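Local coordinates for protein EF-P arginine 32 rhamnosyl-transferase (Pseudomonas putida KT2440, PDB 5NV8) that belongs to the EarP family of rhamnosyltransferases, glycosyltransferases with two Rossmann-like domains, at residues A[43-48]-A[377-382]; A[170-175]-A[274-279]; A[242-247]-A[251-256]; A[290-293]-A[298-301]; A[320-325]-A[366-371]. All blocks are in the same frame, centred on the assembly; numbering follows the deposited sequence.

Interaction 1 of 5, residues A[43-48]-A[377-382]; sequences AEHGLA and DLATAL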
# COMPACT_ATOMS: atom_id res chain seq x y z
N ALA A 43 -20.98 2.42 -3.74
CA ALA A 43 -21.11 1.18 -4.49
C ALA A 43 -21.68 0.05 -3.64
O ALA A 43 -22.56 -0.69 -4.10
CB ALA A 43 -19.75 0.77 -5.07
N GLU A 44 -21.20 -0.09 -2.41
CA GLU A 44 -21.61 -1.21 -1.56
C GLU A 44 -22.71 -0.86 -0.58
O GLU A 44 -23.31 -1.77 0.01
CB GLU A 44 -20.39 -1.76 -0.80
CG GLU A 44 -19.26 -2.24 -1.71
CD GLU A 44 -18.17 -2.96 -0.95
OE1 GLU A 44 -18.46 -3.51 0.13
OE2 GLU A 44 -17.02 -2.98 -1.43
N HIS A 45 -23.01 0.43 -0.39
CA HIS A 45 -24.02 0.83 0.58
C HIS A 45 -25.06 1.79 0.01
O HIS A 45 -25.94 2.22 0.76
CB HIS A 45 -23.34 1.47 1.81
CG HIS A 45 -22.46 0.52 2.56
ND1 HIS A 45 -22.89 -0.19 3.66
CD2 HIS A 45 -21.17 0.15 2.35
CE1 HIS A 45 -21.91 -0.95 4.10
NE2 HIS A 45 -20.85 -0.76 3.33
N GLY A 46 -24.99 2.11 -1.28
CA GLY A 46 -26.02 2.91 -1.92
C GLY A 46 -26.25 4.27 -1.31
O GLY A 46 -27.39 4.74 -1.27
N LEU A 47 -25.20 4.92 -0.83
CA LEU A 47 -25.32 6.21 -0.18
C LEU A 47 -25.00 7.34 -1.16
O LEU A 47 -24.24 7.16 -2.11
CB LEU A 47 -24.39 6.31 1.03
CG LEU A 47 -24.73 5.42 2.23
CD1 LEU A 47 -23.51 5.27 3.13
CD2 LEU A 47 -25.90 6.00 3.01
N ALA A 48 -25.60 8.50 -0.91
CA ALA A 48 -25.32 9.70 -1.69
C ALA A 48 -24.23 10.46 -0.96
O ALA A 48 -24.49 11.16 0.02
CB ALA A 48 -26.58 10.55 -1.86
N ASP A 377 -15.08 -4.77 7.18
CA ASP A 377 -14.27 -3.67 6.68
C ASP A 377 -14.67 -2.37 7.36
O ASP A 377 -15.60 -2.30 8.18
CB ASP A 377 -14.41 -3.57 5.17
CG ASP A 377 -15.83 -3.26 4.74
OD1 ASP A 377 -16.72 -4.10 4.99
OD2 ASP A 377 -16.06 -2.18 4.15
N LEU A 378 -13.97 -1.29 6.99
CA LEU A 378 -14.20 -0.00 7.63
C LEU A 378 -15.50 0.64 7.15
O LEU A 378 -16.23 1.23 7.95
CB LEU A 378 -13.02 0.93 7.36
CG LEU A 378 -13.05 2.24 8.14
CD1 LEU A 378 -12.73 2.00 9.62
CD2 LEU A 378 -12.10 3.25 7.53
N ALA A 379 -15.79 0.54 5.85
CA ALA A 379 -17.02 1.13 5.32
C ALA A 379 -18.25 0.52 5.99
O ALA A 379 -19.19 1.24 6.35
CB ALA A 379 -17.09 0.97 3.81
N THR A 380 -18.26 -0.80 6.16
CA THR A 380 -19.34 -1.44 6.91
C THR A 380 -19.33 -0.99 8.37
O THR A 380 -20.39 -0.78 8.97
CB THR A 380 -19.22 -2.96 6.81
OG1 THR A 380 -19.26 -3.36 5.44
CG2 THR A 380 -20.35 -3.65 7.58
N ALA A 381 -18.14 -0.82 8.95
CA ALA A 381 -18.05 -0.37 10.33
C ALA A 381 -18.58 1.05 10.50
O ALA A 381 -19.09 1.39 11.58
CB ALA A 381 -16.60 -0.45 10.82
N LEU A 382 -18.49 1.87 9.46
CA LEU A 382 -19.05 3.21 9.55
C LEU A 382 -20.56 3.22 9.34
O LEU A 382 -21.25 4.10 9.87
CB LEU A 382 -18.36 4.13 8.54
CG LEU A 382 -16.87 4.38 8.77
CD1 LEU A 382 -16.29 5.27 7.68
CD2 LEU A 382 -16.64 4.99 10.14
O HOH W 1 -18.25 -1.92 2.62

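Interaction 2 of 5, residues A[170-175]-A[274-279]; sequences LARRDG and LLWSCD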
# COMPACT_ATOMS: atom_id res chain seq x y z
N LEU A 170 -10.60 -9.30 -2.57
CA LEU A 170 -9.88 -10.57 -2.48
C LEU A 170 -10.24 -11.49 -3.65
O LEU A 170 -9.37 -12.17 -4.20
CB LEU A 170 -10.18 -11.25 -1.15
CG LEU A 170 -9.64 -10.59 0.12
CD1 LEU A 170 -9.53 -11.62 1.24
CD2 LEU A 170 -8.31 -9.91 -0.12
N ALA A 171 -11.52 -11.52 -4.04
CA ALA A 171 -11.92 -12.34 -5.17
C ALA A 171 -11.31 -11.83 -6.47
O ALA A 171 -10.85 -12.63 -7.30
CB ALA A 171 -13.45 -12.39 -5.28
N ARG A 172 -11.29 -10.51 -6.67
CA ARG A 172 -10.65 -9.95 -7.86
C ARG A 172 -9.15 -10.18 -7.85
O ARG A 172 -8.53 -10.28 -8.91
CB ARG A 172 -10.95 -8.45 -7.97
CG ARG A 172 -12.38 -8.12 -8.39
CD ARG A 172 -12.57 -6.63 -8.60
NE ARG A 172 -12.88 -5.93 -7.35
CZ ARG A 172 -12.02 -5.17 -6.69
NH1 ARG A 172 -10.79 -4.99 -7.17
NH2 ARG A 172 -12.38 -4.57 -5.56
N ARG A 173 -8.55 -10.28 -6.66
CA ARG A 173 -7.12 -10.57 -6.57
C ARG A 173 -6.82 -11.98 -7.04
O ARG A 173 -5.89 -12.20 -7.83
CB ARG A 173 -6.64 -10.36 -5.13
CG ARG A 173 -5.14 -10.54 -4.93
CD ARG A 173 -4.81 -10.82 -3.47
NE ARG A 173 -5.61 -11.91 -2.93
CZ ARG A 173 -5.42 -12.48 -1.74
NH1 ARG A 173 -4.44 -12.05 -0.95
NH2 ARG A 173 -6.20 -13.47 -1.34
N ASP A 174 -7.60 -12.96 -6.57
CA ASP A 174 -7.34 -14.36 -6.89
C ASP A 174 -7.51 -14.63 -8.38
O ASP A 174 -6.69 -15.34 -8.98
CB ASP A 174 -8.26 -15.25 -6.07
CG ASP A 174 -7.96 -15.18 -4.59
OD1 ASP A 174 -8.68 -15.83 -3.80
OD2 ASP A 174 -6.99 -14.48 -4.22
N GLY A 175 -8.55 -14.08 -9.00
CA GLY A 175 -8.75 -14.27 -10.42
C GLY A 175 -7.65 -13.66 -11.27
O GLY A 175 -7.32 -14.18 -12.33
N LEU A 274 -0.59 -3.82 -10.02
CA LEU A 274 0.85 -3.81 -9.82
C LEU A 274 1.24 -4.62 -8.59
O LEU A 274 2.11 -5.50 -8.67
CB LEU A 274 1.35 -2.37 -9.69
CG LEU A 274 2.87 -2.17 -9.75
CD1 LEU A 274 3.45 -2.81 -11.00
CD2 LEU A 274 3.22 -0.69 -9.70
N LEU A 275 0.60 -4.35 -7.45
CA LEU A 275 0.92 -5.07 -6.23
C LEU A 275 0.69 -6.57 -6.40
O LEU A 275 1.52 -7.38 -5.97
CB LEU A 275 0.08 -4.54 -5.07
CG LEU A 275 0.30 -3.08 -4.64
CD1 LEU A 275 -0.69 -2.69 -3.56
CD2 LEU A 275 1.73 -2.86 -4.18
N TRP A 276 -0.42 -6.96 -7.03
CA TRP A 276 -0.72 -8.37 -7.24
C TRP A 276 0.28 -9.04 -8.17
O TRP A 276 0.40 -10.27 -8.14
CB TRP A 276 -2.14 -8.53 -7.81
CG TRP A 276 -3.21 -7.88 -6.99
CD1 TRP A 276 -3.13 -7.48 -5.68
CD2 TRP A 276 -4.54 -7.54 -7.42
NE1 TRP A 276 -4.31 -6.93 -5.28
CE2 TRP A 276 -5.20 -6.95 -6.32
CE3 TRP A 276 -5.23 -7.69 -8.63
CZ2 TRP A 276 -6.52 -6.50 -6.40
CZ3 TRP A 276 -6.54 -7.24 -8.70
CH2 TRP A 276 -7.17 -6.66 -7.59
N SER A 277 1.01 -8.27 -8.98
CA SER A 277 1.88 -8.84 -10.01
C SER A 277 3.29 -9.14 -9.51
O SER A 277 3.93 -10.05 -10.03
CB SER A 277 1.94 -7.90 -11.21
OG SER A 277 0.76 -7.99 -11.99
N CYS A 278 3.76 -8.41 -8.51
CA CYS A 278 5.14 -8.50 -8.05
C CYS A 278 5.27 -9.50 -6.90
O CYS A 278 4.32 -9.77 -6.17
CB CYS A 278 5.64 -7.12 -7.60
SG CYS A 278 5.41 -5.80 -8.79
N ASP A 279 6.48 -10.03 -6.73
CA ASP A 279 6.76 -10.96 -5.65
C ASP A 279 7.14 -10.27 -4.35
O ASP A 279 7.20 -10.93 -3.30
CB ASP A 279 7.88 -11.92 -6.07
CG ASP A 279 7.62 -12.57 -7.41
OD1 ASP A 279 6.58 -13.25 -7.56
OD2 ASP A 279 8.44 -12.38 -8.33

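Interaction 3 of 5, residues A[242-247]-A[251-256]; sequences LGEGPL and DVRTRG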
# COMPACT_ATOMS: atom_id res chain seq x y z
N LEU A 242 22.40 5.37 -9.82
CA LEU A 242 22.84 4.96 -11.15
C LEU A 242 23.91 5.90 -11.70
O LEU A 242 24.77 5.46 -12.48
CB LEU A 242 21.65 4.88 -12.10
CG LEU A 242 20.67 3.74 -11.83
CD1 LEU A 242 19.27 4.12 -12.26
CD2 LEU A 242 21.12 2.46 -12.52
N GLY A 243 23.87 7.17 -11.32
CA GLY A 243 24.92 8.11 -11.66
C GLY A 243 24.80 8.78 -13.01
O GLY A 243 25.65 9.63 -13.33
N GLU A 244 23.80 8.44 -13.81
CA GLU A 244 23.64 9.04 -15.12
C GLU A 244 22.66 10.22 -15.02
O GLU A 244 22.43 10.75 -13.93
CB GLU A 244 23.21 7.97 -16.13
CG GLU A 244 23.62 6.56 -15.74
CD GLU A 244 23.67 5.61 -16.92
OE1 GLU A 244 22.69 5.54 -17.69
OE2 GLU A 244 24.70 4.91 -17.08
N GLY A 245 22.08 10.62 -16.15
CA GLY A 245 21.23 11.78 -16.18
C GLY A 245 19.92 11.56 -15.44
O GLY A 245 19.67 10.50 -14.85
N PRO A 246 19.06 12.58 -15.47
CA PRO A 246 17.76 12.47 -14.80
C PRO A 246 16.91 11.36 -15.40
O PRO A 246 16.90 11.14 -16.61
CB PRO A 246 17.12 13.85 -15.01
CG PRO A 246 18.26 14.76 -15.33
CD PRO A 246 19.26 13.91 -16.06
N LEU A 247 16.18 10.66 -14.53
CA LEU A 247 15.31 9.57 -14.93
C LEU A 247 13.86 10.01 -14.86
O LEU A 247 13.42 10.56 -13.84
CB LEU A 247 15.52 8.33 -14.06
CG LEU A 247 16.85 7.59 -14.24
CD1 LEU A 247 16.72 6.17 -13.73
CD2 LEU A 247 17.23 7.61 -15.71
N ASP A 251 12.15 5.26 -18.76
CA ASP A 251 13.53 4.82 -18.70
C ASP A 251 13.65 3.51 -17.93
O ASP A 251 13.08 3.36 -16.84
CB ASP A 251 14.41 5.89 -18.05
CG ASP A 251 14.52 7.14 -18.89
OD1 ASP A 251 14.12 7.10 -20.07
OD2 ASP A 251 15.00 8.17 -18.36
N VAL A 252 14.39 2.56 -18.50
CA VAL A 252 14.68 1.28 -17.86
C VAL A 252 16.16 0.98 -18.05
O VAL A 252 16.67 1.03 -19.18
CB VAL A 252 13.78 0.14 -18.41
CG1 VAL A 252 13.99 -0.08 -19.90
CG2 VAL A 252 14.02 -1.15 -17.65
N ARG A 253 16.86 0.71 -16.95
CA ARG A 253 18.31 0.57 -16.97
C ARG A 253 18.74 -0.62 -16.12
O ARG A 253 18.13 -0.91 -15.08
CB ARG A 253 19.01 1.84 -16.48
CG ARG A 253 18.45 3.14 -17.06
CD ARG A 253 19.21 4.36 -16.55
NE ARG A 253 19.57 5.26 -17.64
CZ ARG A 253 20.05 6.49 -17.47
NH1 ARG A 253 20.26 6.95 -16.25
NH2 ARG A 253 20.35 7.24 -18.52
N THR A 254 19.81 -1.29 -16.55
CA THR A 254 20.29 -2.51 -15.93
C THR A 254 21.69 -2.30 -15.37
O THR A 254 22.55 -1.70 -16.02
CB THR A 254 20.29 -3.68 -16.92
OG1 THR A 254 18.96 -3.89 -17.41
CG2 THR A 254 20.80 -4.96 -16.26
N ARG A 255 21.92 -2.81 -14.16
CA ARG A 255 23.25 -2.87 -13.54
C ARG A 255 23.40 -4.23 -12.90
O ARG A 255 22.79 -4.50 -11.86
CB ARG A 255 23.44 -1.76 -12.51
CG ARG A 255 23.37 -0.36 -13.07
CD ARG A 255 24.68 0.01 -13.75
NE ARG A 255 24.77 1.45 -13.94
CZ ARG A 255 24.13 2.12 -14.89
NH1 ARG A 255 23.34 1.48 -15.75
NH2 ARG A 255 24.26 3.43 -14.98
N GLY A 256 24.21 -5.09 -13.51
CA GLY A 256 24.42 -6.44 -12.99
C GLY A 256 23.16 -7.28 -13.02
O GLY A 256 22.63 -7.59 -14.09

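Interaction 4 of 5, residues A[290-293]-A[298-301]; sequences VRAQ and PMLW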
# COMPACT_ATOMS: atom_id res chain seq x y z
N VAL A 290 -1.89 -0.69 3.41
CA VAL A 290 -2.95 -1.68 3.58
C VAL A 290 -3.23 -2.41 2.27
O VAL A 290 -3.49 -3.62 2.26
CB VAL A 290 -4.21 -1.00 4.14
CG1 VAL A 290 -5.38 -1.98 4.16
CG2 VAL A 290 -3.95 -0.44 5.52
N ARG A 291 -3.19 -1.68 1.14
CA ARG A 291 -3.41 -2.32 -0.15
C ARG A 291 -2.44 -3.47 -0.38
O ARG A 291 -2.82 -4.52 -0.92
CB ARG A 291 -3.27 -1.28 -1.27
CG ARG A 291 -4.41 -0.28 -1.31
CD ARG A 291 -5.61 -0.87 -2.00
NE ARG A 291 -6.71 -1.12 -1.08
CZ ARG A 291 -7.90 -1.55 -1.46
NH1 ARG A 291 -8.15 -1.80 -2.74
NH2 ARG A 291 -8.85 -1.74 -0.55
N ALA A 292 -1.18 -3.30 0.02
CA ALA A 292 -0.20 -4.37 -0.15
C ALA A 292 -0.48 -5.53 0.80
O ALA A 292 -0.11 -6.67 0.50
CB ALA A 292 1.21 -3.84 0.07
N GLN A 293 -1.12 -5.27 1.94
CA GLN A 293 -1.51 -6.36 2.83
C GLN A 293 -2.59 -7.22 2.21
O GLN A 293 -2.55 -8.45 2.31
CB GLN A 293 -1.95 -5.80 4.19
CG GLN A 293 -0.83 -5.15 5.00
CD GLN A 293 -1.30 -4.52 6.30
OE1 GLN A 293 -1.72 -5.21 7.22
NE2 GLN A 293 -1.23 -3.19 6.37
N PRO A 298 4.86 -10.92 0.05
CA PRO A 298 5.82 -10.30 0.97
C PRO A 298 5.98 -8.82 0.68
O PRO A 298 5.99 -8.39 -0.48
CB PRO A 298 7.12 -11.07 0.69
CG PRO A 298 6.66 -12.41 0.24
CD PRO A 298 5.39 -12.16 -0.54
N MET A 299 6.09 -8.02 1.73
CA MET A 299 6.00 -6.57 1.59
C MET A 299 6.98 -5.87 2.52
O MET A 299 7.64 -6.49 3.36
CB MET A 299 4.58 -6.08 1.89
CG MET A 299 3.94 -6.75 3.09
SD MET A 299 2.19 -6.35 3.24
CE MET A 299 2.29 -4.58 3.43
N LEU A 300 7.06 -4.56 2.36
CA LEU A 300 7.90 -3.70 3.18
C LEU A 300 7.20 -2.35 3.34
O LEU A 300 6.55 -1.88 2.41
CB LEU A 300 9.29 -3.51 2.56
CG LEU A 300 10.32 -2.76 3.40
CD1 LEU A 300 10.39 -3.31 4.81
CD2 LEU A 300 11.69 -2.82 2.72
N TRP A 301 7.35 -1.75 4.52
CA TRP A 301 6.66 -0.52 4.88
C TRP A 301 7.66 0.58 5.18
O TRP A 301 8.70 0.33 5.81
CB TRP A 301 5.75 -0.75 6.09
CG TRP A 301 4.84 0.39 6.43
CD1 TRP A 301 4.37 1.36 5.59
CD2 TRP A 301 4.28 0.68 7.72
NE1 TRP A 301 3.56 2.23 6.27
CE2 TRP A 301 3.48 1.84 7.58
CE3 TRP A 301 4.37 0.07 8.97
CZ2 TRP A 301 2.79 2.39 8.65
CZ3 TRP A 301 3.68 0.62 10.04
CH2 TRP A 301 2.90 1.78 9.87

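Interaction 5 of 5, residues A[320-325]-A[366-371]; sequences AHYRCG and RLWGAR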
# COMPACT_ATOMS: atom_id res chain seq x y z
N ALA A 320 4.28 -6.19 16.24
CA ALA A 320 3.92 -7.04 17.36
C ALA A 320 2.85 -8.05 16.97
O ALA A 320 2.89 -9.21 17.39
CB ALA A 320 3.45 -6.19 18.54
N HIS A 321 1.88 -7.64 16.15
CA HIS A 321 0.90 -8.57 15.60
C HIS A 321 1.41 -9.27 14.34
O HIS A 321 1.07 -10.44 14.12
CB HIS A 321 -0.41 -7.85 15.25
CG HIS A 321 -0.78 -6.77 16.22
ND1 HIS A 321 -0.26 -5.49 16.15
CD2 HIS A 321 -1.64 -6.76 17.27
CE1 HIS A 321 -0.77 -4.76 17.12
NE2 HIS A 321 -1.61 -5.50 17.81
N TYR A 322 2.22 -8.58 13.53
CA TYR A 322 2.60 -9.12 12.23
C TYR A 322 3.55 -10.30 12.34
O TYR A 322 3.56 -11.17 11.47
CB TYR A 322 3.24 -8.01 11.38
CG TYR A 322 3.22 -8.28 9.89
CD1 TYR A 322 2.03 -8.28 9.18
CD2 TYR A 322 4.40 -8.53 9.20
CE1 TYR A 322 2.01 -8.53 7.82
CE2 TYR A 322 4.39 -8.78 7.83
CZ TYR A 322 3.19 -8.77 7.15
OH TYR A 322 3.17 -9.02 5.79
N ARG A 323 4.35 -10.36 13.41
CA ARG A 323 5.42 -11.33 13.53
C ARG A 323 5.02 -12.61 14.26
O ARG A 323 5.88 -13.47 14.47
CB ARG A 323 6.61 -10.69 14.25
CG ARG A 323 6.45 -10.67 15.76
CD ARG A 323 7.51 -9.83 16.43
NE ARG A 323 8.51 -10.67 17.08
CZ ARG A 323 9.49 -10.20 17.86
NH1 ARG A 323 9.58 -8.90 18.09
NH2 ARG A 323 10.36 -11.04 18.41
N CYS A 324 3.75 -12.75 14.63
CA CYS A 324 3.38 -13.73 15.66
C CYS A 324 3.64 -15.17 15.22
O CYS A 324 4.11 -15.99 16.02
CB CYS A 324 1.91 -13.55 16.04
SG CYS A 324 1.63 -12.22 17.23
N GLY A 325 3.36 -15.50 13.96
CA GLY A 325 3.39 -16.89 13.55
C GLY A 325 4.70 -17.46 13.05
O GLY A 325 4.79 -18.68 12.85
N ARG A 366 0.38 -14.32 3.04
CA ARG A 366 -0.95 -14.78 2.69
C ARG A 366 -1.82 -14.94 3.92
O ARG A 366 -3.00 -14.55 3.92
CB ARG A 366 -0.87 -16.11 1.93
CG ARG A 366 -0.06 -16.06 0.65
CD ARG A 366 -0.81 -15.33 -0.45
NE ARG A 366 -2.12 -15.91 -0.69
CZ ARG A 366 -2.86 -15.66 -1.77
NH1 ARG A 366 -2.41 -14.84 -2.70
NH2 ARG A 366 -4.05 -16.24 -1.91
N LEU A 367 -1.27 -15.52 4.99
CA LEU A 367 -2.05 -15.78 6.19
C LEU A 367 -2.47 -14.50 6.89
O LEU A 367 -3.54 -14.45 7.51
CB LEU A 367 -1.26 -16.67 7.14
CG LEU A 367 -1.08 -18.13 6.69
CD1 LEU A 367 0.19 -18.73 7.26
CD2 LEU A 367 -2.30 -18.95 7.08
N TRP A 368 -1.66 -13.44 6.80
CA TRP A 368 -2.03 -12.18 7.42
C TRP A 368 -3.21 -11.53 6.70
O TRP A 368 -4.13 -11.01 7.34
CB TRP A 368 -0.84 -11.22 7.45
CG TRP A 368 -1.19 -9.89 8.05
CD1 TRP A 368 -1.54 -8.75 7.38
CD2 TRP A 368 -1.24 -9.56 9.44
NE1 TRP A 368 -1.79 -7.74 8.27
CE2 TRP A 368 -1.62 -8.21 9.54
CE3 TRP A 368 -0.99 -10.28 10.62
CZ2 TRP A 368 -1.75 -7.56 10.77
CZ3 TRP A 368 -1.13 -9.64 11.84
CH2 TRP A 368 -1.51 -8.29 11.90
N GLY A 369 -3.20 -11.55 5.37
CA GLY A 369 -4.31 -10.98 4.62
C GLY A 369 -5.61 -11.70 4.88
O GLY A 369 -6.66 -11.07 5.03
N ALA A 370 -5.57 -13.04 4.93
CA ALA A 370 -6.78 -13.81 5.20
C ALA A 370 -7.28 -13.57 6.62
O ALA A 370 -8.49 -13.47 6.84
CB ALA A 370 -6.51 -15.29 4.97
N ARG A 371 -6.37 -13.49 7.59
CA ARG A 371 -6.77 -13.20 8.96
C ARG A 371 -7.35 -11.80 9.08
O ARG A 371 -8.37 -11.60 9.75
CB ARG A 371 -5.57 -13.37 9.90
CG ARG A 371 -5.76 -12.77 11.28
CD ARG A 371 -4.44 -12.67 12.02
NE ARG A 371 -4.29 -11.39 12.71
CZ ARG A 371 -4.46 -11.22 14.02
NH1 ARG A 371 -4.77 -12.25 14.79
NH2 ARG A 371 -4.31 -10.01 14.55

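Interaction 1 of 5, residues A[43-48]-A[377-382]
A water-mediated polar contact joins E44 and H45, at the loop between helix 30-43 and strand 48-51, to D377 at the start of helix 378-387; H45 also touches T380 and A379 directly. The imidazole presents its edge: T380 OG1 lies near the ring plane, 3.7 Å from H45 NE2, and the two side chains cross at about a right angle. A379 CB approaches the same nitrogen obliquely, its small methyl letting the imidazole come near the helix.

The water also lies in the plane of the H45 ring. It is hydrogen-bonded to H45 NE2 at 2.9 Å and donates to E44 OE1 at 3.0 Å and to D377 OD2 at 2.7 Å. Sharing it probably eases the repulsion between E44 OE1 and D377 OD2, 4.9 Å apart.

D377 is the N-cap of helix 378-387, a place where aspartate is well suited to take up a free amide. Its OD2 accepts T380 N at 3.3 Å from above the carboxylate plane, while OD1 takes the T380 hydroxyl OG1 at 2.7 Å on the syn side. These two bonds hold the carboxylate's rotation and so probably influence where OD2 meets the water. E44 OE2 is held by G167 N.

Interaction 2 of 5, residues A[170-175]-A[274-279]
W276 carries this contact: its indole leans from helix 268-277 against helix 169-177 and meets R173 and R172. The nearest CA atoms across the contact are those of R173 and W276, 6.8 Å apart.

R173 gives the indole its aliphatic part. With CG anti to the backbone N (chi1 -176°), the methylene lies over the five-membered ring, R173 CG being 3.6 Å from the centroid of that ring in W276 and almost on its normal, a clear CH-pi contact. Beyond CG the chain bends at chi3 and carries the guanidinium away, turned 74° from the indole plane. There it makes a salt bridge with D174 whose N-H bonds are weak, R173 NH2 lying 3.2 Å from D174 OD2. Arginine suits the position because its stem is apolar enough to cover a buried ring while its charge can leave.

The six-membered ring reaches past this stem to the backbone, W276 CZ3 being 3.6 Å from R172 O. R172 brings its guanidinium obliquely to the outer end of the indole, with NH1 4.0 Å from W276 CH2 and the two planes 40° apart, while its NE is hydrogen-bonded to S168 OG.

Around this pair, W276 also touches L169 of helix 169-177 and A295 of helix 287-295, L275 packs on S202 of strand 199-203, and L170 meets A373 of helix 358-373, so the contact is one link in a layer of helices beside the mixed sheet.

Interaction 3 of 5, residues A[242-247]-A[251-256]
E244 reaches across from the turn after helix 235-242 to R255 and R253 of strand 252-255, and the three form a salt-bridge network in which the R253 leg is less certain. Its link with R255 is short but poorly aligned: E244 OE2 is 2.6 Å from R255 NH2, and the hydrogen bond is weak. The same nitrogen also donates to a carbonyl, R255 NH2 to L242 O at 3.3 Å with an N-H...O angle of 142°. This carbonyl at the helix C-terminal end, near the negative end of the dipole, probably attracts the cation. A third hold is internal: R255 NH1 gives a straighter bond (163°) to T254 O, 3.3 Å away in the guanidinium plane, though NH1 itself comes from above the carbonyl plane.

These bonds fasten a helix end to strand 252-255, an outermost strand of the mixed sheet, antiparallel to strand 258-263. G243, with its positive phi, makes the turn out of the helix that brings E244 round.

Apolar groups cover the flat sides. L242 CD2 lies 3.8 Å above the centre of the R255 guanidinium, and L247 CD2 sits over one face of that of R253, opposite E244. E244 pairs with R253 from above the guanidinium plane, and the exact place of its oxygen there is doubtful. D251 OD2 takes a weak bond from H248 N, and T254 OG1 pairs with T259 OG1.

Interaction 4 of 5, residues A[290-293]-A[298-301]
The contact of M299 with A292 and Q293 lies within the beta-alpha-beta unit made by strand 280-284, helix 287-295 and strand 299-302, and it packs the crossover helix against the strand that follows it.

M299 does most of the work, sending its thioether from the strand to the helix. Its CG stands between the backbone N and the carbonyl carbon (chi1 42°), a crowded rotamer, and the chain then runs out extended before bending at chi3 to lay the methyl against the helix. That methyl is held by two carbons: M299 CE is 3.6 Å from A292 CB and 3.5 Å from Q293 CG. The sulfur follows behind, with M299 SD 3.6 Å from A292 O and 3.7 Å from Q293 CG. A long, flexible and unbranched side chain suits this place, since it can adapt its end to the helix surface.

A292 turns its methyl to the strand, and so small a side chain lets the backbones come to 6.8 Å between the CA atoms of A292 and M299. Q293 meets the methionine obliquely and lends its CG alone; its amide is occupied elsewhere, OE1 by W368 NE1 and NE2 by F289 O, so both ends of the buried amide have partners. W338 and Y322 of the flanking helices also touch M299.

Hydrophobic closure of helix on strand of this kind is characteristic of the parallel beta-alpha-beta crossover in Rossmann-like domains.

Interaction 5 of 5, residues A[320-325]-A[366-371]
Helix 315-322, at H321 and Y322, meets the C-terminal half of helix 358-373, with the CA atoms of Y322 and W368 7.3 Å apart.

Y322 and W368 form a T-shaped aromatic pair, the edge of the tyrosine turned to the face of the indole. The planes stand at 68°, and the centroids of the Y322 ring and of the five-membered ring of W368 are 4.7 Å apart. On the tyrosine it is the CD1-CE1 side that does the touching: Y322 CE1 comes to 3.5 Å from W368 CG, and Y322 CD1 lies 3.5 Å above the middle of the indole. With CG anti to the backbone N (chi1 178°), the indole of W368 points across to the other helix.

The benzo end of the indole reaches the neighbouring residue. H321 CB lies 3.6 Å from W368 CH2, and W368 CZ3 closes to 3.3 Å from H321 O, while the imidazole itself leads away. Tryptophan suits such a place because one flat ring can span both residues.

Further aromatic partners enclose Y322: F318, W338 and H364 all meet its ring. The indole N-H of W368 is spent on Q293 of helix 287-295.

With no hydrogen bond between the two segments, the contact depends on shape and probably on ring electrostatics, the slightly positive C-H groups of the tyrosine edge facing the electron-rich indole.

Interactions 2, 4 and 5 form one continuous block near the middle of the chain, with the centre of interaction 4 about 12 Å from those of 2 and 5. L275 CD1 packs 3.7 Å from A292 N, joining 2 to 4; W368 NE1 and Q293 OE1, 2.7 Å apart, join 5 to 4. R173 and R366 bring like charges close between 2 and 5. Bound 2'-deoxy-thymidine-beta-L-rhamnose lies about 9 Å from the side chain of A292 and about 12 Å from that of W276, so interactions 4 and 2 lie near the ligand without either side chain touching it. Interactions 1 and 3 are peripheral, their centres 44 Å apart on opposite sides of the chain's centre; 3 and 4 reach the same sheet.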